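Long-range contacts in vascular endothelial growth factor homolog (Orf virus, PDB 2GNN), which acts as a secreted, disulfide-linked homodimeric growth factor of the PDGF/VEGF family that binds vascular endothelial growth factor receptors and induces endothelial proliferation: residues E69-M74 with R89-E94; P26-V31 with C47-R52. All coordinates share one frame; numbering follows the deposited sequence.

Contact 1: E69-M74 with R89-E94; sequences EVNVTM and RLSFVE. Unlike the reference sequence in segment 69-74: Thr-73 (reference Ser). With NAG (2-acetamido-2-deoxy-beta-D-glucopyranose), chain M.
Met-74 lays its sulfur obliquely over the Phe-92 ring, a Met-aromatic contact with SD of Met-74 4.4 Å from the ring centroid. The methionine chain leaves with CG anti to the carbonyl carbon (chi1 -64°) and stays extended, which takes it across the phenylalanine at about a right angle and carries CE of Met-74 to within 3.4 Å of OE2 of Glu-94. The glutamate arrives from the opposite direction. Its chi1 (-47°) sets CG of Glu-94 against CG2 of Val-72 at 3.4 Å, and the bend at chi2 (-98°) swings the carboxylate across that valine, OE2 of Glu-94 lying 3.2 Å from CG2 of Val-72. OE1 of Glu-94 is satisfied from outside the pair, by the backbone N of Met-51. Beneath these groups run six backbone hydrogen bonds, two for each of the pairs Val-70/Glu-94, Val-72/Phe-92 and Met-74/Leu-90, in the middle of the long antiparallel hairpin 62-79/85-102 of the cystine-knot growth factor fold. The carbonyl O of Val-72 also lies at the edge of the Phe-92 ring, in its plane. The face with Asn-71, Thr-73, Ser-91 and Val-93 is lighter in contacts. There ND2 of Asn-71 is bonded covalently to C1 of the N-acetylglucosamine, and CB of Asn-71 approaches OG of Ser-91 at 3.7 Å. At the Arg-89 end the side chains of Thr-73 and Arg-89 lie side by side, CG2 of Thr-73 3.6 Å from CB of Arg-89; at the opposite end of the ladder OE1 of Glu-69 reaches CG1 of Val-93 at 3.6 Å.

Contact 2: P26-V31 with C47-R52; sequences PIVVPV and CVTLMR
Val-28 and Cys-47 meet side chain to side chain, CG1 of Val-28 lying 3.6 Å from SG of Cys-47, in the antiparallel strand pair 23-30/47-54 of the cystine-knot growth factor fold. The sulfur is joined in a disulfide to Cys-56 of the second subunit, which places this corner of the pair in the dimer interface. Four backbone hydrogen bonds hold the strands together, two between Ile-27 and Leu-50 and two between Val-29 and Val-48. The bond from Ile-27 N to Leu-50 O is the most bent of them, with an N-H...O angle of 139°. Tight packing gathers under Val-48 and Leu-50, both buried: the side chains of Val-31 and Val-48 cross at about a right angle, CG2 of Val-31 3.7 Å from CG1 of Val-48, and Met-74 and Leu-76 of strand 62-79 cover the same side. CG2 of Val-29 reaches CD1 of Leu-50 only at 4.3 Å. The solvent side is at Ile-27, which is exposed; its CG2 merely rests on CB of Arg-52 at 3.8 Å. NH1 of Arg-52 probably hydrogen-bonds O of Val-93, though the two atoms are implausibly close. The face of Pro-26 and Thr-49, by contrast, packs closely: CB of Pro-26 touches CG2 of Thr-49 at 3.5 Å, and OG1 of that threonine is hydrogen-bonded to Gly-19 O and Arg-25 NH1 of the second subunit. Met-51 folds back through bends at chi2 and chi3, lying alongside the proline ring with SD of Met-51 3.6 Å from N of Pro-26.

Overall arrangement
Both contacts are two-stranded antiparallel pairs, and both are only partly buried, with centres 11 Å apart. Contact 2 lies nearer the middle of the chain, its centre about 4 Å from the chain's centre against 10 Å for contact 1. They meet where strand 47-54 packs on the hairpin: CE of Met-74 lies 3.5 Å from CD2 of Leu-50, beside a probable hydrogen bond from Met-51 N to OE1 of Glu-94. Their chemistry differs. Contact 1 pairs a sulfur-aromatic face with a glycosylated one, whereas contact 2 is mostly aliphatic and tied covalently to the second subunit. That subunit also extends contact 1, but through a parallel ladder at Thr-73 and Met-74.

Contact 1: E69-M74 with R89-E94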
ATOM      1  N   GLU B  69       1.007 -11.307  13.960  1.00 64.03           N
ATOM      2  CA  GLU B  69      -0.164 -11.075  13.134  1.00 65.92           C
ATOM      3  C   GLU B  69      -1.377 -10.857  14.023  1.00 65.01           C
ATOM      4  O   GLU B  69      -1.307 -11.069  15.223  1.00 65.82           O
ATOM      5  CB  GLU B  69      -0.394 -12.263  12.201  1.00 64.77           C
ATOM      6  CG  GLU B  69       0.827 -12.661  11.378  1.00 67.94           C
ATOM      7  CD  GLU B  69       0.514 -13.705  10.319  1.00 72.67           C
ATOM      8  OE1 GLU B  69      -0.432 -14.512  10.506  1.00 80.72           O
ATOM      9  OE2 GLU B  69       1.223 -13.718   9.289  1.00 83.73           O
ATOM     10  N   VAL B  70      -2.482 -10.413  13.438  1.00 65.55           N
ATOM     11  CA  VAL B  70      -3.741 -10.294  14.171  1.00 65.52           C
ATOM     12  C   VAL B  70      -4.895 -10.433  13.185  1.00 66.14           C
ATOM     13  O   VAL B  70      -4.770 -10.075  12.011  1.00 66.00           O
ATOM     14  CB  VAL B  70      -3.813  -8.975  15.006  1.00 66.14           C
ATOM     15  CG1 VAL B  70      -4.083  -7.770  14.120  1.00 66.60           C
ATOM     16  CG2 VAL B  70      -4.857  -9.075  16.109  1.00 68.09           C
ATOM     17  N   ASN B  71      -6.004 -10.998  13.644  1.00 67.34           N
ATOM     18  CA  ASN B  71      -7.188 -11.104  12.808  1.00 67.58           C
ATOM     19  C   ASN B  71      -8.101  -9.927  13.117  1.00 67.00           C
ATOM     20  O   ASN B  71      -8.343  -9.608  14.292  1.00 63.65           O
ATOM     21  CB  ASN B  71      -7.922 -12.433  13.020  1.00 68.92           C
ATOM     22  CG  ASN B  71      -6.977 -13.624  13.108  1.00 79.08           C
ATOM     23  OD1 ASN B  71      -6.335 -13.989  12.114  1.00 77.34           O
ATOM     24  ND2 ASN B  71      -6.890 -14.233  14.322  1.00 87.03           N
ATOM     25  N   VAL B  72      -8.573  -9.261  12.061  1.00 65.52           N
ATOM     26  CA  VAL B  72      -9.503  -8.145  12.205  1.00 64.18           C
ATOM     27  C   VAL B  72     -10.727  -8.384  11.344  1.00 62.51           C
ATOM     28  O   VAL B  72     -10.614  -8.850  10.210  1.00 63.09           O
ATOM     29  CB  VAL B  72      -8.863  -6.777  11.847  1.00 63.63           C
ATOM     30  CG1 VAL B  72      -7.690  -6.470  12.760  1.00 64.20           C
ATOM     31  CG2 VAL B  72      -8.418  -6.758  10.427  1.00 65.23           C
ATOM     32  N   THR B  73     -11.892  -8.071  11.904  1.00 62.92           N
ATOM     33  CA  THR B  73     -13.179  -8.235  11.222  1.00 63.07           C
ATOM     34  C   THR B  73     -13.576  -6.911  10.560  1.00 63.72           C
ATOM     35  O   THR B  73     -13.581  -5.871  11.211  1.00 61.96           O
ATOM     36  CB  THR B  73     -14.282  -8.680  12.227  1.00 62.48           C
ATOM     37  OG1 THR B  73     -13.857  -9.857  12.923  1.00 64.77           O
ATOM     38  CG2 THR B  73     -15.595  -8.972  11.531  1.00 63.68           C
ATOM     39  N   MET B  74     -13.905  -6.955   9.271  1.00 64.84           N
ATOM     40  CA  MET B  74     -14.426  -5.785   8.566  1.00 66.26           C
ATOM     41  C   MET B  74     -15.807  -6.034   7.984  1.00 64.44           C
ATOM     42  O   MET B  74     -16.052  -7.081   7.382  1.00 67.00           O
ATOM     43  CB  MET B  74     -13.477  -5.375   7.445  1.00 66.93           C
ATOM     44  CG  MET B  74     -12.115  -4.919   7.926  1.00 67.31           C
ATOM     45  SD  MET B  74     -11.070  -4.476   6.540  1.00 74.47           S
ATOM     46  CE  MET B  74      -9.500  -4.413   7.380  1.00 66.85           C
ATOM     47  N   ARG B  89     -19.685  -9.632   7.554  1.00 61.69           N
ATOM     48  CA  ARG B  89     -18.485  -9.445   8.378  1.00 62.94           C
ATOM     49  C   ARG B  89     -17.471 -10.520   8.001  1.00 62.61           C
ATOM     50  O   ARG B  89     -17.760 -11.711   8.112  1.00 64.51           O
ATOM     51  CB  ARG B  89     -18.778  -9.519   9.877  1.00 64.11           C
ATOM     52  CG  ARG B  89     -19.952  -8.695  10.363  1.00 78.74           C
ATOM     53  CD  ARG B  89     -21.137  -9.595  10.710  1.00 93.33           C
ATOM     54  NE  ARG B  89     -21.290  -9.801  12.154  1.00 98.30           N
ATOM     55  CZ  ARG B  89     -21.937 -10.824  12.718  1.00100.28           C
ATOM     56  NH1 ARG B  89     -22.496 -11.775  11.975  1.00 92.29           N
ATOM     57  NH2 ARG B  89     -22.017 -10.901  14.044  1.00 99.35           N
ATOM     58  N   LEU B  90     -16.293 -10.101   7.549  1.00 62.27           N
ATOM     59  CA  LEU B  90     -15.236 -11.032   7.167  1.00 60.78           C
ATOM     60  C   LEU B  90     -13.953 -10.752   7.942  1.00 60.92           C
ATOM     61  O   LEU B  90     -13.764  -9.659   8.452  1.00 62.77           O
ATOM     62  CB  LEU B  90     -14.993 -10.970   5.667  1.00 62.50           C
ATOM     63  CG  LEU B  90     -16.162 -11.391   4.770  1.00 67.74           C
ATOM     64  CD1 LEU B  90     -15.853 -11.106   3.308  1.00 64.24           C
ATOM     65  CD2 LEU B  90     -16.545 -12.870   4.978  1.00 71.15           C
ATOM     66  N   SER B  91     -13.083 -11.753   8.046  1.00 60.13           N
ATOM     67  CA  SER B  91     -11.872 -11.670   8.861  1.00 57.34           C
ATOM     68  C   SER B  91     -10.671 -11.514   7.953  1.00 57.93           C
ATOM     69  O   SER B  91     -10.615 -12.127   6.883  1.00 57.58           O
ATOM     70  CB  SER B  91     -11.731 -12.938   9.706  1.00 58.53           C
ATOM     71  OG  SER B  91     -10.614 -12.886  10.584  1.00 55.14           O
ATOM     72  N   PHE B  92      -9.724 -10.675   8.368  1.00 56.89           N
ATOM     73  CA  PHE B  92      -8.522 -10.394   7.578  1.00 57.75           C
ATOM     74  C   PHE B  92      -7.291 -10.462   8.465  1.00 59.00           C
ATOM     75  O   PHE B  92      -7.339 -10.127   9.647  1.00 56.62           O
ATOM     76  CB  PHE B  92      -8.602  -9.000   6.925  1.00 60.72           C
ATOM     77  CG  PHE B  92      -9.795  -8.819   6.028  1.00 54.87           C
ATOM     78  CD1 PHE B  92     -11.040  -8.483   6.561  1.00 58.37           C
ATOM     79  CD2 PHE B  92      -9.683  -9.010   4.667  1.00 53.69           C
ATOM     80  CE1 PHE B  92     -12.151  -8.350   5.739  1.00 55.40           C
ATOM     81  CE2 PHE B  92     -10.793  -8.875   3.838  1.00 52.54           C
ATOM     82  CZ  PHE B  92     -12.026  -8.532   4.384  1.00 51.05           C
ATOM     83  N   VAL B  93      -6.184 -10.900   7.888  1.00 60.35           N
ATOM     84  CA  VAL B  93      -4.933 -10.960   8.617  1.00 62.47           C
ATOM     85  C   VAL B  93      -4.191  -9.629   8.453  1.00 63.83           C
ATOM     86  O   VAL B  93      -3.964  -9.193   7.329  1.00 62.55           O
ATOM     87  CB  VAL B  93      -4.068 -12.152   8.128  1.00 63.11           C
ATOM     88  CG1 VAL B  93      -2.753 -12.215   8.885  1.00 62.04           C
ATOM     89  CG2 VAL B  93      -4.837 -13.470   8.296  1.00 64.47           C
ATOM     90  N   GLU B  94      -3.844  -8.986   9.570  1.00 63.15           N
ATOM     91  CA  GLU B  94      -2.986  -7.790   9.568  1.00 64.99           C
ATOM     92  C   GLU B  94      -1.664  -8.139  10.231  1.00 63.92           C
ATOM     93  O   GLU B  94      -1.637  -8.936  11.161  1.00 64.92           O
ATOM     94  CB  GLU B  94      -3.603  -6.654  10.388  1.00 65.52           C
ATOM     95  CG  GLU B  94      -5.058  -6.363  10.124  1.00 74.79           C
ATOM     96  CD  GLU B  94      -5.280  -5.211   9.169  1.00 72.92           C
ATOM     97  OE1 GLU B  94      -4.381  -4.370   8.984  1.00 72.26           O
ATOM     98  OE2 GLU B  94      -6.380  -5.137   8.609  1.00 82.96           O
TER
HETATM   99  C1  NAG M1001      -6.284 -15.558  14.388  1.00106.04           C
HETATM  100  C2  NAG M1001      -4.942 -15.949  15.037  1.00113.74           C
HETATM  101  C3  NAG M1001      -4.493 -17.315  14.502  1.00117.06           C
HETATM  102  C4  NAG M1001      -5.560 -18.363  14.832  1.00115.70           C
HETATM  103  C5  NAG M1001      -6.926 -17.885  14.325  1.00111.87           C
HETATM  104  C6  NAG M1001      -8.022 -18.852  14.762  1.00107.86           C
HETATM  105  C7  NAG M1001      -3.249 -14.414  15.900  1.00107.30           C
HETATM  106  C8  NAG M1001      -1.772 -14.683  15.959  1.00106.13           C
HETATM  107  N2  NAG M1001      -3.903 -14.940  14.862  1.00110.74           N
HETATM  108  O3  NAG M1001      -3.228 -17.692  15.013  1.00121.42           O
HETATM  109  O4  NAG M1001      -5.223 -19.610  14.253  1.00116.59           O
HETATM  110  O5  NAG M1001      -7.223 -16.562  14.774  1.00108.79           O
HETATM  111  O6  NAG M1001      -8.619 -19.437  13.630  1.00100.91           O
HETATM  112  O7  NAG M1001      -3.799 -13.738  16.777  1.00103.01           O

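Contact 2: P26-V31 with C47-R52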
ATOM      1  N   PRO B  26       0.322   0.143   5.339  1.00 58.38           N
ATOM      2  CA  PRO B  26      -0.942  -0.059   4.644  1.00 57.62           C
ATOM      3  C   PRO B  26      -0.697  -0.429   3.188  1.00 59.64           C
ATOM      4  O   PRO B  26       0.223   0.087   2.547  1.00 61.88           O
ATOM      5  CB  PRO B  26      -1.635   1.302   4.755  1.00 56.90           C
ATOM      6  CG  PRO B  26      -0.524   2.294   4.961  1.00 55.04           C
ATOM      7  CD  PRO B  26       0.507   1.550   5.760  1.00 59.23           C
ATOM      8  N   ILE B  27      -1.501  -1.349   2.686  1.00 58.88           N
ATOM      9  CA  ILE B  27      -1.415  -1.777   1.306  1.00 59.40           C
ATOM     10  C   ILE B  27      -2.848  -2.067   0.871  1.00 59.44           C
ATOM     11  O   ILE B  27      -3.658  -2.564   1.663  1.00 63.85           O
ATOM     12  CB  ILE B  27      -0.436  -3.002   1.129  1.00 62.15           C
ATOM     13  CG1 ILE B  27      -0.146  -3.270  -0.348  1.00 67.04           C
ATOM     14  CG2 ILE B  27      -0.976  -4.271   1.787  1.00 60.56           C
ATOM     15  CD1 ILE B  27       1.258  -3.814  -0.614  1.00 79.18           C
ATOM     16  N   VAL B  28      -3.182  -1.702  -0.362  1.00 59.76           N
ATOM     17  CA  VAL B  28      -4.520  -1.934  -0.890  1.00 56.73           C
ATOM     18  C   VAL B  28      -4.518  -3.314  -1.503  1.00 56.94           C
ATOM     19  O   VAL B  28      -3.670  -3.621  -2.340  1.00 57.98           O
ATOM     20  CB  VAL B  28      -4.922  -0.861  -1.953  1.00 56.60           C
ATOM     21  CG1 VAL B  28      -6.292  -1.152  -2.531  1.00 53.60           C
ATOM     22  CG2 VAL B  28      -4.900   0.521  -1.335  1.00 52.45           C
ATOM     23  N   VAL B  29      -5.465  -4.141  -1.077  1.00 57.14           N
ATOM     24  CA  VAL B  29      -5.554  -5.528  -1.508  1.00 58.02           C
ATOM     25  C   VAL B  29      -6.977  -5.786  -2.016  1.00 56.51           C
ATOM     26  O   VAL B  29      -7.936  -5.295  -1.420  1.00 60.45           O
ATOM     27  CB  VAL B  29      -5.223  -6.510  -0.312  1.00 57.19           C
ATOM     28  CG1 VAL B  29      -5.286  -7.947  -0.761  1.00 65.38           C
ATOM     29  CG2 VAL B  29      -3.835  -6.238   0.270  1.00 55.71           C
ATOM     30  N   PRO B  30      -7.122  -6.541  -3.121  1.00 54.74           N
ATOM     31  CA  PRO B  30      -8.447  -7.002  -3.560  1.00 54.79           C
ATOM     32  C   PRO B  30      -9.056  -7.972  -2.555  1.00 58.28           C
ATOM     33  O   PRO B  30      -8.400  -8.932  -2.151  1.00 59.76           O
ATOM     34  CB  PRO B  30      -8.150  -7.743  -4.875  1.00 53.73           C
ATOM     35  CG  PRO B  30      -6.816  -7.293  -5.296  1.00 53.45           C
ATOM     36  CD  PRO B  30      -6.057  -6.983  -4.041  1.00 50.82           C
ATOM     37  N   VAL B  31     -10.290  -7.714  -2.141  1.00 60.00           N
ATOM     38  CA  VAL B  31     -10.968  -8.548  -1.163  1.00 60.95           C
ATOM     39  C   VAL B  31     -11.119 -10.002  -1.645  1.00 64.87           C
ATOM     40  O   VAL B  31     -10.967 -10.947  -0.858  1.00 66.33           O
ATOM     41  CB  VAL B  31     -12.346  -7.965  -0.777  1.00 62.47           C
ATOM     42  CG1 VAL B  31     -13.102  -8.910   0.138  1.00 60.42           C
ATOM     43  CG2 VAL B  31     -12.178  -6.621  -0.089  1.00 59.91           C
ATOM     44  N   CYS B  47     -11.928  -3.526  -2.768  1.00 60.81           N
ATOM     45  CA  CYS B  47     -10.571  -3.480  -2.240  1.00 58.84           C
ATOM     46  C   CYS B  47     -10.576  -2.975  -0.808  1.00 61.85           C
ATOM     47  O   CYS B  47     -11.435  -2.172  -0.433  1.00 63.05           O
ATOM     48  CB  CYS B  47      -9.681  -2.595  -3.117  1.00 59.85           C
ATOM     49  SG  CYS B  47      -9.869  -0.751  -2.955  1.00 62.71           S
ATOM     50  N   VAL B  48      -9.620  -3.453  -0.010  1.00 60.51           N
ATOM     51  CA  VAL B  48      -9.434  -2.972   1.363  1.00 59.05           C
ATOM     52  C   VAL B  48      -7.983  -2.620   1.627  1.00 59.76           C
ATOM     53  O   VAL B  48      -7.071  -3.136   0.969  1.00 60.70           O
ATOM     54  CB  VAL B  48      -9.874  -4.005   2.424  1.00 60.25           C
ATOM     55  CG1 VAL B  48     -11.401  -4.081   2.504  1.00 61.23           C
ATOM     56  CG2 VAL B  48      -9.217  -5.401   2.164  1.00 52.01           C
ATOM     57  N   THR B  49      -7.779  -1.731   2.591  1.00 59.23           N
ATOM     58  CA  THR B  49      -6.448  -1.427   3.088  1.00 58.28           C
ATOM     59  C   THR B  49      -6.117  -2.312   4.308  1.00 58.97           C
ATOM     60  O   THR B  49      -6.820  -2.279   5.333  1.00 57.92           O
ATOM     61  CB  THR B  49      -6.332   0.060   3.459  1.00 56.27           C
ATOM     62  OG1 THR B  49      -6.763   0.843   2.356  1.00 59.38           O
ATOM     63  CG2 THR B  49      -4.908   0.435   3.773  1.00 52.46           C
ATOM     64  N   LEU B  50      -5.038  -3.086   4.181  1.00 58.66           N
ATOM     65  CA  LEU B  50      -4.568  -3.958   5.255  1.00 59.52           C
ATOM     66  C   LEU B  50      -3.154  -3.593   5.659  1.00 60.81           C
ATOM     67  O   LEU B  50      -2.337  -3.214   4.810  1.00 63.33           O
ATOM     68  CB  LEU B  50      -4.595  -5.414   4.792  1.00 60.79           C
ATOM     69  CG  LEU B  50      -5.946  -6.016   4.419  1.00 56.61           C
ATOM     70  CD1 LEU B  50      -5.765  -7.431   3.934  1.00 58.15           C
ATOM     71  CD2 LEU B  50      -6.850  -5.983   5.627  1.00 61.75           C
ATOM     72  N   MET B  51      -2.866  -3.696   6.957  1.00 59.93           N
ATOM     73  CA  MET B  51      -1.504  -3.522   7.442  1.00 57.57           C
ATOM     74  C   MET B  51      -0.714  -4.783   7.121  1.00 59.35           C
ATOM     75  O   MET B  51      -1.076  -5.879   7.536  1.00 60.47           O
ATOM     76  CB  MET B  51      -1.488  -3.232   8.934  1.00 55.78           C
ATOM     77  CG  MET B  51      -2.154  -1.927   9.314  1.00 58.52           C
ATOM     78  SD  MET B  51      -1.469  -0.511   8.430  1.00 58.37           S
ATOM     79  CE  MET B  51       0.081  -0.239   9.291  1.00 47.40           C
ATOM     80  N   ARG B  52       0.343  -4.630   6.337  1.00 60.07           N
ATOM     81  CA  ARG B  52       1.157  -5.764   5.923  1.00 58.37           C
ATOM     82  C   ARG B  52       2.607  -5.369   5.969  1.00 57.29           C
ATOM     83  O   ARG B  52       2.944  -4.205   5.748  1.00 59.14           O
ATOM     84  CB  ARG B  52       0.820  -6.153   4.498  1.00 60.14           C
ATOM     85  CG  ARG B  52      -0.412  -6.978   4.373  1.00 67.56           C
ATOM     86  CD  ARG B  52      -0.069  -8.443   4.220  1.00 71.80           C
ATOM     87  NE  ARG B  52      -1.267  -9.252   4.055  1.00 78.79           N
ATOM     88  CZ  ARG B  52      -2.283  -9.238   4.909  1.00 81.65           C
ATOM     89  NH1 ARG B  52      -2.234  -8.427   5.962  1.00 68.53           N
ATOM     90  NH2 ARG B  52      -3.354 -10.003   4.702  1.00 80.26           N
TER